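Side-chain contacts in catechol 1,2 dioxygenase (Acinetobacter radioresistens, PDB 2XSU), which probably catalyses the intradiol cleavage of catechol by dioxygen to cis,cis-muconate, using a ferric iron, in the beta-ketoadipate pathway: residues 19-24 / 35-40; 78-83 / 214-219; 140-143 / 149-152; 181-186 / 191-196. The protein carries 1 engineered substitution. One frame throughout, in Å; residues are numbered along the deposited sequence.

Overall arrangement
The four contacts divide between the helical dimer region and the beta core. Contacts 1 and 2 both touch the second subunit, and each touches a different bound phospholipid; their centres are about 30 Å apart in one chain. Contacts 3 and 4 lie on the other side of the chain's centre, about 50 Å and 49 Å from contact 1, centre to centre. These two touch each other: Ile151 O and Thr185 OG1 are 2.7 Å apart, and strands 136-145 and 190-196 are neighbours in one sheet. Neither contact 2 nor contact 4 reaches the ferric iron: Gly79 is about 12 Å from it, and the Tyr191 side chain is about 11 Å from that of the iron ligand His227.

Contact 1. Residues 19-24 / 35-40; sequences MNVDTA and VVVRLL. With PIE (1,2-diacyl-sn-glycero-3-phosphoinositol), chain C.
This contact belongs to the N-terminal helical region, where the C-terminal end of helix 9-20 and the turn after it pack on helix 30-49. Asn20 and Val37 mark the closest backbone approach, with CA atoms 7.3 Å apart. Two side-chain pairs make the contact. Val21 CG2 meets Val37 CG2 at 3.7 Å, the two side chains crossing at about a right angle. Each of these methyls lies anti to its own carbonyl carbon and beside the backbone N. One turn further along helix 30-49, Leu40 reaches Asn20, again nearly at right angles. Leu40 CD1 lies 3.5 Å from Asn20 ND2, so a methyl packs against the amide nitrogen. Asn20 ND2 is hydrogen-bonded to Leu80 O of the second subunit, which places Asn20 at the dimer interface. The type I turn from Val21 to Ala24 follows, and Thr23 OG1 bonds back to Met19 O at 2.8 Å, from above the carbonyl plane. Helix 30-49 also meets the phospholipid. Val36 CG2 is 3.8 Å from lipid C37, and Leu39 CB is 3.7 Å from lipid C40. Lys215 of the second subunit bonds to the same lipid. Helices from two subunits around a phospholipid are characteristic of the dimer interface of intradiol catechol dioxygenases.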
# COMPACT_ATOMS: atom_id res chain seq x y z
N MET A 19 -20.68 0.92 -7.16
CA MET A 19 -19.87 1.85 -6.39
C MET A 19 -18.82 2.61 -7.21
O MET A 19 -18.55 3.80 -6.94
CB MET A 19 -19.24 1.13 -5.18
CG MET A 19 -20.28 0.56 -4.21
SD MET A 19 -19.61 -0.15 -2.69
CE MET A 19 -18.63 -1.50 -3.38
N ASN A 20 -18.25 1.96 -8.22
CA ASN A 20 -17.05 2.50 -8.87
C ASN A 20 -17.21 2.90 -10.34
O ASN A 20 -16.34 3.59 -10.90
CB ASN A 20 -15.86 1.54 -8.70
CG ASN A 20 -15.37 1.52 -7.26
OD1 ASN A 20 -14.74 2.46 -6.80
ND2 ASN A 20 -15.71 0.45 -6.52
N VAL A 21 -18.33 2.48 -10.94
CA VAL A 21 -18.57 2.70 -12.37
C VAL A 21 -19.84 3.55 -12.59
O VAL A 21 -19.76 4.59 -13.26
CB VAL A 21 -18.68 1.36 -13.13
CG1 VAL A 21 -19.05 1.59 -14.59
CG2 VAL A 21 -17.38 0.58 -13.03
N ASP A 22 -20.95 3.12 -11.99
CA ASP A 22 -22.24 3.85 -12.08
C ASP A 22 -22.13 5.28 -11.55
O ASP A 22 -22.88 6.17 -12.00
CB ASP A 22 -23.38 3.13 -11.35
CG ASP A 22 -23.72 1.76 -11.97
OD1 ASP A 22 -23.18 1.43 -13.06
OD2 ASP A 22 -24.49 1.01 -11.33
N THR A 23 -21.24 5.49 -10.58
CA THR A 23 -20.98 6.80 -9.99
C THR A 23 -20.12 7.76 -10.84
O THR A 23 -19.98 8.94 -10.48
CB THR A 23 -20.29 6.63 -8.63
OG1 THR A 23 -19.18 5.75 -8.83
CG2 THR A 23 -21.26 6.02 -7.59
N ALA A 24 -19.56 7.26 -11.94
CA ALA A 24 -18.70 8.08 -12.82
C ALA A 24 -19.52 9.14 -13.55
O ALA A 24 -20.63 8.87 -14.06
CB ALA A 24 -17.98 7.18 -13.84
N VAL A 35 -8.67 -1.75 -14.47
CA VAL A 35 -7.80 -2.40 -13.50
C VAL A 35 -8.40 -2.35 -12.07
O VAL A 35 -8.44 -3.39 -11.38
CB VAL A 35 -6.35 -1.82 -13.53
CG1 VAL A 35 -5.50 -2.40 -12.35
CG2 VAL A 35 -5.69 -2.05 -14.90
N VAL A 36 -8.92 -1.20 -11.67
CA VAL A 36 -9.56 -1.06 -10.36
C VAL A 36 -10.75 -2.02 -10.19
O VAL A 36 -10.87 -2.71 -9.16
CB VAL A 36 -9.95 0.41 -10.09
CG1 VAL A 36 -10.89 0.53 -8.88
CG2 VAL A 36 -8.66 1.26 -9.96
N VAL A 37 -11.63 -2.08 -11.19
CA VAL A 37 -12.79 -2.96 -11.13
C VAL A 37 -12.36 -4.43 -10.98
O VAL A 37 -12.93 -5.18 -10.20
CB VAL A 37 -13.68 -2.73 -12.36
CG1 VAL A 37 -14.75 -3.81 -12.49
CG2 VAL A 37 -14.33 -1.36 -12.25
N ARG A 38 -11.35 -4.84 -11.74
CA ARG A 38 -10.85 -6.20 -11.65
C ARG A 38 -10.24 -6.51 -10.28
O ARG A 38 -10.59 -7.52 -9.67
CB ARG A 38 -9.85 -6.47 -12.79
CG ARG A 38 -9.08 -7.81 -12.67
CD ARG A 38 -9.99 -9.06 -12.68
NE ARG A 38 -9.19 -10.28 -12.50
CZ ARG A 38 -8.87 -11.10 -13.51
NH1 ARG A 38 -9.35 -10.86 -14.73
NH2 ARG A 38 -8.14 -12.18 -13.27
N LEU A 39 -9.34 -5.65 -9.82
CA LEU A 39 -8.64 -5.93 -8.56
C LEU A 39 -9.59 -5.87 -7.36
O LEU A 39 -9.44 -6.68 -6.45
CB LEU A 39 -7.44 -5.00 -8.34
CG LEU A 39 -6.33 -5.16 -9.39
CD1 LEU A 39 -5.25 -4.12 -9.10
CD2 LEU A 39 -5.75 -6.59 -9.42
N LEU A 40 -10.55 -4.94 -7.38
CA LEU A 40 -11.50 -4.87 -6.26
C LEU A 40 -12.42 -6.08 -6.24
O LEU A 40 -12.68 -6.64 -5.18
CB LEU A 40 -12.36 -3.61 -6.34
CG LEU A 40 -11.74 -2.35 -5.76
CD1 LEU A 40 -12.59 -1.14 -6.20
CD2 LEU A 40 -11.74 -2.49 -4.21
P PIE C . -2.05 10.17 -10.07
O11 PIE C . -1.37 10.38 -11.34
O12 PIE C . -2.96 8.76 -10.05
O13 PIE C . -3.24 11.44 -10.04
O14 PIE C . -1.37 10.45 -8.80
C1 PIE C . -2.27 9.60 -12.31
C2 PIE C . -1.51 8.25 -12.36
C3 PIE C . -2.53 7.20 -11.89
O31 PIE C . -1.94 6.13 -11.13
O32 PIE C . -3.51 5.97 -9.53
C31 PIE C . -2.89 5.43 -10.45
C32 PIE C . -3.19 3.98 -10.83
C33 PIE C . -2.90 3.04 -9.66
C34 PIE C . -4.19 2.64 -8.94
C35 PIE C . -4.13 1.17 -8.52
C36 PIE C . -4.71 0.96 -7.13
C37 PIE C . -6.15 0.45 -7.23
C38 PIE C . -6.51 -0.40 -6.01
C39 PIE C . -7.45 -1.37 -6.34
C40 PIE C . -7.64 -2.53 -5.60
C41 PIE C . -6.91 -2.82 -4.45
C42 PIE C . -7.78 -2.65 -3.19
O21 PIE C . -0.90 7.92 -13.67
O22 PIE C . -2.46 8.64 -15.15
C21 PIE C . -1.71 7.74 -14.77
C22 PIE C . -1.66 6.45 -15.62
C23 PIE C . -1.39 5.13 -14.90
C24 PIE C . -1.34 3.97 -15.90
C25 PIE C . -2.40 2.91 -15.59
C26 PIE C . -2.02 2.13 -14.33
C27 PIE C . -3.00 1.00 -14.05
C28 PIE C . -2.95 0.56 -12.59
C29 PIE C . -1.99 -0.61 -12.40
C47 PIE C . -2.11 -1.23 -11.00
C48 PIE C . -1.11 -2.37 -10.86
C49 PIE C . -1.53 -3.34 -9.75
C50 PIE C . -0.33 -3.81 -8.92
C51 PIE C . -0.18 -3.02 -7.61
C1' PIE C . 0.40 13.28 -7.21
C2' PIE C . 1.65 13.28 -8.05
C3' PIE C . 1.24 13.01 -9.52
C4' PIE C . 0.49 11.75 -9.65
C5' PIE C . -0.74 11.72 -8.74
C6' PIE C . -0.31 11.93 -7.27
O1' PIE C . 0.75 13.46 -5.83
O2' PIE C . 2.33 14.52 -8.00
O3' PIE C . 2.41 12.98 -10.36
O4' PIE C . 0.83 10.55 -10.33
O6' PIE C . -1.48 11.98 -6.44
C52 PIE C . -1.45 -2.99 -6.74
C53 PIE C . -1.57 -4.25 -5.87
C54 PIE C . -0.47 -4.30 -4.81
C55 PIE C . -1.03 -4.78 -3.46
C43 PIE C . -7.62 -1.25 -2.57
C44 PIE C . -7.40 -1.32 -1.06
C45 PIE C . -8.31 -0.32 -0.34
C46 PIE C . -7.48 0.75 0.36

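Contact 2. Residues 78-83 / 214-219; sequences GGLGLE and NKLGRH. Engineered in segment 78-83: Gly78 (natural residue Ala). With PIE (1,2-diacyl-sn-glycero-3-phosphoinositol), chain B.
Arg218 grips the carbonyl oxygen of Gly79 end-on. This joins the N-terminal helical region, at the end of helix 73-80, to the loop after helix 208-215 of the dioxygenase domain, a helix that ends in a Schellman motif. Both terminal nitrogens bond to this one atom: Arg218 NH1 to Gly79 O at 2.8 Å and Arg218 NH2 to Gly79 O at 3.0 Å. The oxygen lies at the guanidinium edge, only 3° out of its plane. The N-H...O angles of 149° and 140° are bent, as expected when two donors share one acceptor. Alongside, Leu80 CD2 and Leu216 CD1 make a looser apolar contact at 4.4 Å.

Arg218 NH2 has a second, weak bond to Phe254 O. Each segment turns at a glycine. Gly81 leaves helix 73-80 with positive phi and is also the N-cap of helix 82-96. Gly217 closes the Schellman motif just before Arg218. Gly78 is an engineered residue, alanine in nature, and does not touch segment 214-219.

Lys215 of segment 214-219 bonds to the phospholipid. Its chain bends at chi2 and then runs straight, and Lys215 NZ reaches lipid O22 at 2.8 Å. Further along an acyl chain, Leu80 CD1 packs on lipid C43 at 3.8 Å.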
# COMPACT_ATOMS: atom_id res chain seq x y z
N GLY A 78 10.11 -7.36 -4.66
CA GLY A 78 11.19 -8.32 -4.89
C GLY A 78 11.01 -9.58 -4.06
O GLY A 78 10.99 -10.69 -4.61
N GLY A 79 10.82 -9.43 -2.75
CA GLY A 79 10.70 -10.59 -1.86
C GLY A 79 9.54 -11.55 -2.11
O GLY A 79 9.69 -12.76 -1.94
N LEU A 80 8.37 -11.03 -2.52
CA LEU A 80 7.22 -11.90 -2.77
C LEU A 80 7.34 -12.56 -4.14
O LEU A 80 6.57 -13.47 -4.45
CB LEU A 80 5.90 -11.11 -2.65
CG LEU A 80 5.65 -10.53 -1.24
CD1 LEU A 80 4.30 -9.83 -1.26
CD2 LEU A 80 5.69 -11.58 -0.13
N GLY A 81 8.28 -12.08 -4.95
CA GLY A 81 8.50 -12.64 -6.28
C GLY A 81 7.72 -11.96 -7.41
O GLY A 81 7.82 -12.39 -8.57
N LEU A 82 7.00 -10.89 -7.10
CA LEU A 82 6.33 -10.12 -8.15
C LEU A 82 7.32 -9.52 -9.14
O LEU A 82 7.08 -9.51 -10.35
CB LEU A 82 5.47 -9.02 -7.50
CG LEU A 82 4.86 -7.94 -8.40
CD1 LEU A 82 3.87 -8.56 -9.39
CD2 LEU A 82 4.15 -6.88 -7.53
N GLU A 83 8.44 -8.98 -8.64
CA GLU A 83 9.40 -8.35 -9.54
C GLU A 83 9.99 -9.39 -10.52
O GLU A 83 10.03 -9.15 -11.74
CB GLU A 83 10.51 -7.65 -8.71
CG GLU A 83 11.37 -6.75 -9.58
CD GLU A 83 12.33 -5.87 -8.74
OE1 GLU A 83 12.44 -6.11 -7.52
OE2 GLU A 83 12.95 -4.95 -9.35
N ASN A 214 9.35 -12.97 8.19
CA ASN A 214 9.36 -13.75 9.43
C ASN A 214 8.09 -14.58 9.64
O ASN A 214 8.20 -15.75 10.04
CB ASN A 214 9.62 -12.85 10.65
CG ASN A 214 11.05 -12.35 10.71
OD1 ASN A 214 11.94 -12.85 10.03
ND2 ASN A 214 11.28 -11.34 11.54
N LYS A 215 6.91 -13.98 9.36
CA LYS A 215 5.64 -14.70 9.46
C LYS A 215 5.53 -15.84 8.46
O LYS A 215 4.83 -16.83 8.70
CB LYS A 215 4.47 -13.73 9.28
CG LYS A 215 4.38 -12.64 10.35
CD LYS A 215 3.88 -13.20 11.67
CE LYS A 215 3.81 -12.13 12.75
NZ LYS A 215 3.11 -12.61 13.97
N LEU A 216 6.26 -15.72 7.33
CA LEU A 216 6.32 -16.71 6.28
C LEU A 216 7.43 -17.75 6.50
O LEU A 216 7.58 -18.66 5.70
CB LEU A 216 6.48 -16.02 4.91
CG LEU A 216 5.29 -15.12 4.50
CD1 LEU A 216 5.60 -14.46 3.16
CD2 LEU A 216 4.02 -15.95 4.37
N GLY A 217 8.17 -17.61 7.60
CA GLY A 217 9.30 -18.52 7.86
C GLY A 217 10.46 -18.36 6.90
O GLY A 217 11.26 -19.28 6.74
N ARG A 218 10.59 -17.17 6.29
CA ARG A 218 11.56 -16.94 5.22
C ARG A 218 12.69 -15.97 5.62
O ARG A 218 12.50 -15.02 6.38
CB ARG A 218 10.85 -16.38 3.97
CG ARG A 218 10.00 -17.38 3.22
CD ARG A 218 9.35 -16.75 1.94
NE ARG A 218 10.41 -16.19 1.12
CZ ARG A 218 10.24 -15.24 0.19
NH1 ARG A 218 9.02 -14.75 -0.07
NH2 ARG A 218 11.30 -14.76 -0.43
N HIS A 219 13.89 -16.23 5.08
CA HIS A 219 14.97 -15.28 5.19
C HIS A 219 14.82 -14.12 4.16
O HIS A 219 14.10 -14.25 3.15
CB HIS A 219 16.34 -16.02 5.05
CG HIS A 219 16.71 -16.37 3.63
ND1 HIS A 219 17.20 -15.43 2.74
CD2 HIS A 219 16.70 -17.54 2.97
CE1 HIS A 219 17.42 -16.01 1.57
NE2 HIS A 219 17.13 -17.29 1.69
P PIE B . 3.92 -7.35 11.81
O11 PIE B . 3.15 -7.70 13.00
O12 PIE B . 3.37 -8.13 10.43
O13 PIE B . 5.47 -8.08 12.12
O14 PIE B . 4.34 -5.97 11.57
C1 PIE B . 2.60 -9.09 12.62
C2 PIE B . 1.21 -8.70 12.08
C3 PIE B . 1.18 -9.23 10.64
O31 PIE B . 0.44 -8.38 9.73
O32 PIE B . 1.86 -8.45 7.99
C31 PIE B . 0.74 -8.68 8.43
C32 PIE B . -0.34 -9.29 7.54
C33 PIE B . -0.64 -8.38 6.35
C34 PIE B . 0.05 -8.87 5.08
C35 PIE B . -0.86 -8.68 3.87
C36 PIE B . -0.08 -8.18 2.65
C37 PIE B . 0.24 -9.34 1.72
C38 PIE B . 0.37 -8.85 0.27
C39 PIE B . -0.00 -9.86 -0.62
C40 PIE B . -0.41 -9.60 -1.92
C41 PIE B . -0.48 -8.32 -2.46
C42 PIE B . 0.65 -8.08 -3.46
O21 PIE B . 0.06 -9.18 12.89
O22 PIE B . 0.73 -11.25 13.53
C21 PIE B . -0.14 -10.53 13.04
C22 PIE B . -1.49 -11.19 12.68
C23 PIE B . -2.27 -10.64 11.48
C24 PIE B . -3.59 -11.40 11.30
C25 PIE B . -3.67 -12.05 9.92
C26 PIE B . -3.87 -11.00 8.83
C27 PIE B . -4.06 -11.64 7.46
C28 PIE B . -3.74 -10.64 6.34
C29 PIE B . -5.01 -9.93 5.87
C47 PIE B . -4.77 -9.13 4.59
C48 PIE B . -6.05 -8.41 4.17
C49 PIE B . -6.04 -8.06 2.69
C50 PIE B . -6.62 -6.66 2.42
C51 PIE B . -5.53 -5.59 2.28
C1' PIE B . 6.20 -3.33 13.38
C2' PIE B . 5.18 -3.00 14.42
C3' PIE B . 4.53 -4.31 14.91
C4' PIE B . 3.94 -5.07 13.79
C5' PIE B . 4.97 -5.35 12.69
C6' PIE B . 5.56 -4.02 12.17
O1' PIE B . 6.78 -2.12 12.86
O2' PIE B . 5.75 -2.35 15.54
O3' PIE B . 3.53 -4.04 15.90
O4' PIE B . 2.59 -5.40 13.52
O6' PIE B . 6.58 -4.30 11.20
C52 PIE B . -4.47 -5.92 1.22
C53 PIE B . -4.93 -5.54 -0.19
C54 PIE B . -5.05 -4.02 -0.35
C55 PIE B . -4.51 -3.56 -1.71
C43 PIE B . 1.87 -7.41 -2.80
C44 PIE B . 2.39 -6.23 -3.62
C45 PIE B . 3.91 -6.31 -3.77
C46 PIE B . 4.58 -5.13 -3.08

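Contact 3. Residues 140-143 / 149-152; sequences EGTV and NIIE
Strand 136-145 and the loop segment 149-152 come together through one backbone hydrogen bond, where the chain turns back in the beta core of the dioxygenase domain. Ile151 N donates to Val143 O at 2.9 Å. The bond is fairly straight, with an N-H...O angle of 158°, and the donor is tilted 23° from the carbonyl plane. Val143 and Ile151 are also the closest residues by backbone, with CA atoms 5.7 Å apart. Segment 149-152 forms no regular strand, although it leads towards strand 155-159.

The side chains form two small apolar groups. Val143 and Ile151 are buried; Val143 CG1 stands 4.2 Å from Ile151 CD1. Both also pack on Leu293 of strand 284-293, and Ile151 further touches Ala232 and Tyr235. Towards the solvent, Thr142 and Ile150 make the second group.

On the strand side, Thr142 N is bonded to Asn290 OD1 of strand 284-293, and Gly141 pairs with Tyr191 of strand 190-196. On the loop side, Asn149 N bonds to Asp145 OD1 and Ile151 O receives Thr185 OG1. In the outer group, the Ile150 CG1 branch sits between the backbone N and the carbonyl carbon (chi1 67°). Its CG2 branch makes the contact instead, with Ile150 CG2 3.8 Å from Thr142 CG2.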
# COMPACT_ATOMS: atom_id res chain seq x y z
N GLU A 140 35.65 -6.22 -15.83
CA GLU A 140 35.77 -5.76 -17.22
C GLU A 140 35.03 -6.61 -18.21
O GLU A 140 34.69 -7.78 -17.92
CB GLU A 140 37.20 -5.51 -17.65
CG GLU A 140 38.07 -6.70 -17.82
CD GLU A 140 39.56 -6.29 -17.92
OE1 GLU A 140 40.42 -7.09 -17.56
OE2 GLU A 140 39.88 -5.17 -18.35
N GLY A 141 34.69 -6.00 -19.33
CA GLY A 141 33.93 -6.68 -20.35
C GLY A 141 33.91 -5.92 -21.65
O GLY A 141 34.29 -4.75 -21.70
N THR A 142 33.44 -6.61 -22.68
CA THR A 142 33.20 -6.04 -23.99
C THR A 142 31.70 -6.07 -24.25
O THR A 142 31.03 -7.07 -23.93
CB THR A 142 33.95 -6.86 -25.06
OG1 THR A 142 35.34 -6.93 -24.72
CG2 THR A 142 33.78 -6.24 -26.47
N VAL A 143 31.17 -5.00 -24.84
CA VAL A 143 29.76 -4.95 -25.22
C VAL A 143 29.69 -5.16 -26.73
O VAL A 143 30.34 -4.44 -27.50
CB VAL A 143 29.09 -3.62 -24.81
CG1 VAL A 143 27.59 -3.59 -25.24
CG2 VAL A 143 29.23 -3.40 -23.28
N ASN A 149 30.22 -8.32 -32.91
CA ASN A 149 30.74 -7.03 -33.34
C ASN A 149 30.71 -6.06 -32.16
O ASN A 149 29.69 -5.95 -31.48
CB ASN A 149 29.91 -6.43 -34.47
CG ASN A 149 29.87 -7.32 -35.70
OD1 ASN A 149 28.80 -7.67 -36.19
ND2 ASN A 149 31.05 -7.71 -36.20
N ILE A 150 31.82 -5.36 -31.94
CA ILE A 150 31.90 -4.41 -30.82
C ILE A 150 30.96 -3.20 -30.99
O ILE A 150 30.66 -2.76 -32.12
CB ILE A 150 33.37 -4.01 -30.47
CG1 ILE A 150 34.01 -3.20 -31.60
CG2 ILE A 150 34.22 -5.25 -30.16
CD1 ILE A 150 33.84 -1.70 -31.49
N ILE A 151 30.45 -2.70 -29.86
CA ILE A 151 29.64 -1.49 -29.81
C ILE A 151 30.39 -0.42 -29.02
O ILE A 151 30.61 -0.56 -27.80
CB ILE A 151 28.24 -1.73 -29.16
CG1 ILE A 151 27.47 -2.81 -29.92
CG2 ILE A 151 27.44 -0.44 -29.10
CD1 ILE A 151 26.16 -3.30 -29.20
N GLU A 152 30.80 0.65 -29.72
CA GLU A 152 31.45 1.80 -29.08
C GLU A 152 30.40 2.81 -28.60
O GLU A 152 29.43 3.07 -29.32
CB GLU A 152 32.44 2.49 -30.06
CG GLU A 152 33.08 3.79 -29.48
CD GLU A 152 34.03 4.51 -30.47
OE1 GLU A 152 33.90 4.30 -31.70
OE2 GLU A 152 34.90 5.30 -30.01

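Contact 4. Residues 181-186 / 191-196; sequences RTILTD and YVALTT
The Tyr191 ring is met obliquely by Ile183 CD1, while the closer approach is to the first carbon of the tyrosine side chain. Ile183 CG2 lies 3.8 Å from Tyr191 CB, and the two side chains cross at about a right angle. A chi1 of 76° turns the tyrosine ring off to one side of Ile183. Tyr191 is buried, and its hydroxyl has two hydrogen-bond partners, Phe289 O and Tyr228 OH, which fix the far end of the ring.

Ile183 fills the space between the two strands with both branches. While CG2 takes the tyrosine, the other branch runs on to Ile183 CD1, which is 3.9 Å from Ala193 CB and 3.6 Å from Val192 O. Nearer the turn, Thr185 CG2 lies 4.5 Å from Tyr191 CB. The Thr185 hydroxyl serves other partners, Ala154 N as well as Ile151.

The strand segments run roughly antiparallel, at 150°, with their axes 7.4 Å apart at closest approach. Side chains fill this gap, and the backbone bonds of each strand go to other neighbours. Strand 180-184 pairs with strands 155-159 and 118-120. Strand 190-196 pairs with strands 136-145 and 122-124, so Ile183 and Tyr191 pack inside the curled beta core, between its two layers.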
# COMPACT_ATOMS: atom_id res chain seq x y z
N ARG A 181 28.37 4.26 -10.98
CA ARG A 181 29.06 4.90 -12.12
C ARG A 181 28.37 4.61 -13.44
O ARG A 181 27.75 3.54 -13.62
CB ARG A 181 30.52 4.47 -12.21
CG ARG A 181 31.42 4.86 -11.04
CD ARG A 181 31.62 6.38 -10.92
NE ARG A 181 32.61 6.65 -9.87
CZ ARG A 181 32.32 6.85 -8.59
NH1 ARG A 181 31.06 6.86 -8.17
NH2 ARG A 181 33.31 7.06 -7.70
N THR A 182 28.56 5.52 -14.40
CA THR A 182 28.21 5.28 -15.78
C THR A 182 29.51 5.28 -16.56
O THR A 182 30.27 6.27 -16.48
CB THR A 182 27.29 6.39 -16.33
OG1 THR A 182 26.06 6.36 -15.60
CG2 THR A 182 27.01 6.19 -17.83
N ILE A 183 29.73 4.21 -17.31
CA ILE A 183 30.95 4.04 -18.13
C ILE A 183 30.53 3.90 -19.60
O ILE A 183 29.76 3.02 -19.95
CB ILE A 183 31.80 2.80 -17.73
CG1 ILE A 183 32.10 2.77 -16.24
CG2 ILE A 183 33.12 2.78 -18.53
CD1 ILE A 183 32.68 1.42 -15.75
N LEU A 184 31.07 4.76 -20.48
CA LEU A 184 30.76 4.60 -21.91
C LEU A 184 31.81 3.70 -22.53
O LEU A 184 33.00 3.91 -22.32
CB LEU A 184 30.73 5.97 -22.64
CG LEU A 184 29.81 7.03 -22.05
CD1 LEU A 184 30.02 8.41 -22.77
CD2 LEU A 184 28.36 6.58 -22.12
N THR A 185 31.38 2.69 -23.28
CA THR A 185 32.37 1.75 -23.85
C THR A 185 33.30 2.50 -24.82
O THR A 185 32.87 3.45 -25.51
CB THR A 185 31.76 0.54 -24.56
OG1 THR A 185 30.86 1.00 -25.57
CG2 THR A 185 30.96 -0.34 -23.54
N ASP A 186 34.56 2.08 -24.85
CA ASP A 186 35.57 2.77 -25.65
C ASP A 186 35.56 2.26 -27.10
O ASP A 186 34.66 1.52 -27.51
CB ASP A 186 36.95 2.63 -24.99
CG ASP A 186 37.46 1.18 -24.94
OD1 ASP A 186 37.06 0.32 -25.76
OD2 ASP A 186 38.32 0.90 -24.08
N TYR A 191 34.62 -1.79 -21.37
CA TYR A 191 34.53 -1.05 -20.13
C TYR A 191 35.40 -1.72 -19.05
O TYR A 191 35.59 -2.94 -19.04
CB TYR A 191 33.06 -0.90 -19.65
CG TYR A 191 32.51 -2.19 -19.03
CD1 TYR A 191 32.52 -2.36 -17.64
CD2 TYR A 191 32.03 -3.21 -19.84
CE1 TYR A 191 32.06 -3.58 -17.05
CE2 TYR A 191 31.54 -4.42 -19.27
CZ TYR A 191 31.56 -4.57 -17.89
OH TYR A 191 31.11 -5.75 -17.32
N VAL A 192 35.92 -0.92 -18.13
CA VAL A 192 36.65 -1.41 -16.97
C VAL A 192 36.19 -0.62 -15.76
O VAL A 192 36.20 0.62 -15.76
CB VAL A 192 38.19 -1.22 -17.13
CG1 VAL A 192 38.95 -1.71 -15.89
CG2 VAL A 192 38.70 -1.89 -18.38
N ALA A 193 35.78 -1.35 -14.72
CA ALA A 193 35.49 -0.76 -13.45
C ALA A 193 36.47 -1.26 -12.38
O ALA A 193 36.62 -2.46 -12.16
CB ALA A 193 34.04 -1.08 -13.02
N LEU A 194 37.10 -0.31 -11.71
CA LEU A 194 37.91 -0.60 -10.51
C LEU A 194 37.07 -0.29 -9.28
O LEU A 194 36.60 0.83 -9.06
CB LEU A 194 39.23 0.22 -10.54
CG LEU A 194 40.10 0.16 -9.26
CD1 LEU A 194 40.58 -1.26 -8.94
CD2 LEU A 194 41.30 1.14 -9.40
N THR A 195 36.83 -1.32 -8.46
CA THR A 195 35.89 -1.16 -7.35
C THR A 195 36.27 -2.07 -6.17
O THR A 195 37.46 -2.41 -6.01
CB THR A 195 34.43 -1.41 -7.87
OG1 THR A 195 33.48 -1.02 -6.88
CG2 THR A 195 34.20 -2.85 -8.33
N THR A 196 35.28 -2.40 -5.34
CA THR A 196 35.47 -3.30 -4.20
C THR A 196 34.47 -4.44 -4.28
O THR A 196 33.44 -4.31 -4.96
CB THR A 196 35.35 -2.58 -2.86
OG1 THR A 196 34.11 -1.84 -2.79
CG2 THR A 196 36.52 -1.61 -2.69